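Local coordinates for protein glutamate racemase (Francisella tularensis subsp. tularensis, PDB 3OUT) that belongs to the Asp/Glu/hydantoin racemase family of two-domain alpha/beta proteins and holds D-glutamic acid in a pocket of the chain, at residues A52-F57 with C77-A82. Numbering follows the deposited sequence.
Sequences ATIQKF and CNTISA. With DGL (D-glutamic acid), chain E.
Ile54 and Thr79 meet methyl to methyl where two successive helices of a parallel alpha/beta domain, 51-67 and 78-92, pack together; strand 72-75 lies between them in sequence. Between segments 52-57 and 77-82, the nearest CA atoms are those of Ile54 and Ile80, 6.9 Å apart, and the two segments together bury just 106 Å². From its CB, Ile54 sends CG2 to the backbone at Ile80 CA (4.5 Å), while the CG1 branch carries CD1 to within 3.7 Å of Thr79 CG2. The two side chains cross at about a right angle, and Ala121 of helix 120-125 touches both.

Thr79 divides its roles at CB. With OG1 beside the backbone N (chi1 -57°), CG2 lies anti to that N and meets Ile54, whereas the hydroxyl donates to OE1 of D-glutamic acid (OG1 to OE1, 2.7 Å). Thr119 OG1 and Thr122 OG1 are further hydrogen-bonding partners of this hydroxyl. The other carboxylate oxygen, OE2, is gripped by Asn78 through its backbone N (2.9 Å) and its ND2 (3.0 Å), so the helix start could help offset the ligand's negative charge. Tyr128 OH engages Asn78 OD1, a second-shell bond that helps fix the amide's rotation.

Cys77 caps this helix: SG accepts from Ile80 N at 3.4 Å, with an almost straight N-H...S angle of 171°. The carbonyl of Cys77 is held from opposite faces of its plane, by Ser81 N on one side and on the other by Ser81 OG, which sits 2.8 Å from Cys77 O and 35° out of that plane.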
loop_
_atom_site.group_PDB
_atom_site.type_symbol
_atom_site.label_atom_id
_atom_site.label_comp_id
_atom_site.label_asym_id
_atom_site.label_seq_id
_atom_site.Cartn_x
_atom_site.Cartn_y
_atom_site.Cartn_z
ATOM N N ALA B 52 -12.509 7.404 2.678
ATOM C CA ALA B 52 -12.405 6.064 2.054
ATOM C C ALA B 52 -11.007 5.512 2.273
ATOM O O ALA B 52 -10.832 4.334 2.614
ATOM C CB ALA B 52 -12.763 6.114 0.560
ATOM N N THR B 53 -10.007 6.362 2.134
ATOM C CA THR B 53 -8.635 5.910 2.277
ATOM C C THR B 53 -8.255 5.638 3.729
ATOM O O THR B 53 -7.579 4.655 4.020
ATOM C CB THR B 53 -7.682 6.922 1.646
ATOM O OG1 THR B 53 -7.844 6.801 0.240
ATOM C CG2 THR B 53 -6.237 6.570 1.961
ATOM N N ILE B 54 -8.736 6.469 4.645
ATOM C CA ILE B 54 -8.493 6.231 6.062
ATOM C C ILE B 54 -9.097 4.905 6.474
ATOM O O ILE B 54 -8.438 4.138 7.194
ATOM C CB ILE B 54 -8.978 7.383 6.961
ATOM C CG1 ILE B 54 -8.121 8.649 6.684
ATOM C CG2 ILE B 54 -8.932 6.943 8.436
ATOM C CD1 ILE B 54 -8.753 9.945 7.168
ATOM N N GLN B 55 -10.313 4.601 6.014
ATOM C CA GLN B 55 -10.916 3.301 6.310
ATOM C C GLN B 55 -10.132 2.119 5.741
ATOM O O GLN B 55 -10.002 1.107 6.411
ATOM C CB GLN B 55 -12.380 3.215 5.862
ATOM C CG GLN B 55 -13.269 4.137 6.638
ATOM C CD GLN B 55 -14.759 3.892 6.436
ATOM O OE1 GLN B 55 -15.191 3.207 5.515
ATOM N NE2 GLN B 55 -15.555 4.387 7.380
ATOM N N LYS B 56 -9.658 2.234 4.497
ATOM C CA LYS B 56 -8.848 1.216 3.863
ATOM C C LYS B 56 -7.602 0.932 4.696
ATOM O O LYS B 56 -7.321 -0.230 5.024
ATOM C CB LYS B 56 -8.447 1.658 2.441
ATOM C CG LYS B 56 -7.604 0.598 1.754
ATOM C CD LYS B 56 -7.100 1.073 0.396
ATOM C CE LYS B 56 -6.285 -0.034 -0.330
ATOM N NZ LYS B 56 -7.189 -1.112 -0.946
ATOM N N PHE B 57 -6.887 1.994 5.102
ATOM C CA PHE B 57 -5.651 1.852 5.859
ATOM C C PHE B 57 -5.926 1.224 7.214
ATOM O O PHE B 57 -5.215 0.275 7.668
ATOM C CB PHE B 57 -5.021 3.228 6.081
ATOM C CG PHE B 57 -4.414 3.861 4.873
ATOM C CD1 PHE B 57 -4.272 3.209 3.675
ATOM C CD2 PHE B 57 -3.968 5.182 5.002
ATOM C CE1 PHE B 57 -3.672 3.857 2.608
ATOM C CE2 PHE B 57 -3.378 5.829 3.954
ATOM C CZ PHE B 57 -3.234 5.149 2.771
ATOM N N CYS B 77 -5.338 7.356 17.909
ATOM C CA CYS B 77 -5.450 8.392 16.891
ATOM C C CYS B 77 -6.894 8.877 16.807
ATOM O O CYS B 77 -7.829 8.077 16.623
ATOM C CB CYS B 77 -5.041 7.808 15.539
ATOM S SG CYS B 77 -5.216 8.997 14.185
ATOM N N ASN B 78 -7.087 10.187 16.932
ATOM C CA ASN B 78 -8.402 10.766 16.817
ATOM C C ASN B 78 -8.988 10.651 15.409
ATOM O O ASN B 78 -10.201 10.527 15.236
ATOM C CB ASN B 78 -8.398 12.246 17.208
ATOM C CG ASN B 78 -8.179 12.479 18.691
ATOM O OD1 ASN B 78 -9.151 12.662 19.474
ATOM N ND2 ASN B 78 -6.908 12.518 19.091
ATOM N N THR B 79 -8.124 10.689 14.407
ATOM C CA THR B 79 -8.542 10.658 13.004
ATOM C C THR B 79 -9.077 9.260 12.682
ATOM O O THR B 79 -10.165 9.127 12.145
ATOM C CB THR B 79 -7.375 11.071 12.026
ATOM O OG1 THR B 79 -6.901 12.376 12.373
ATOM C CG2 THR B 79 -7.832 10.989 10.581
ATOM N N ILE B 80 -8.351 8.208 13.061
ATOM C CA ILE B 80 -8.870 6.830 12.905
ATOM C C ILE B 80 -10.136 6.623 13.747
ATOM O O ILE B 80 -11.114 6.058 13.266
ATOM C CB ILE B 80 -7.793 5.781 13.270
ATOM C CG1 ILE B 80 -6.592 5.909 12.326
ATOM C CG2 ILE B 80 -8.372 4.333 13.188
ATOM C CD1 ILE B 80 -5.351 5.046 12.737
ATOM N N SER B 81 -10.130 7.109 14.982
ATOM C CA SER B 81 -11.352 6.974 15.822
ATOM C C SER B 81 -12.583 7.637 15.208
ATOM O O SER B 81 -13.701 7.139 15.320
ATOM C CB SER B 81 -11.110 7.604 17.185
ATOM O OG SER B 81 -10.073 6.915 17.932
ATOM N N ALA B 82 -12.392 8.801 14.626
ATOM C CA ALA B 82 -13.467 9.560 14.021
ATOM C C ALA B 82 -14.123 8.862 12.829
ATOM O O ALA B 82 -15.343 8.969 12.586
ATOM C CB ALA B 82 -12.923 10.906 13.530
HETATM N N DGL E . -1.023 11.139 13.380
HETATM C CA DGL E . -1.901 12.259 12.892
HETATM C C DGL E . -2.037 12.210 11.397
HETATM O O DGL E . -1.750 11.150 10.796
HETATM C CB DGL E . -3.317 12.226 13.455
HETATM C CG DGL E . -3.412 12.145 14.986
HETATM C CD DGL E . -4.799 12.383 15.551
HETATM O OE1 DGL E . -5.709 12.783 14.802
HETATM O OE2 DGL E . -4.951 12.201 16.791
HETATM O OXT DGL E . -2.504 13.194 10.773
#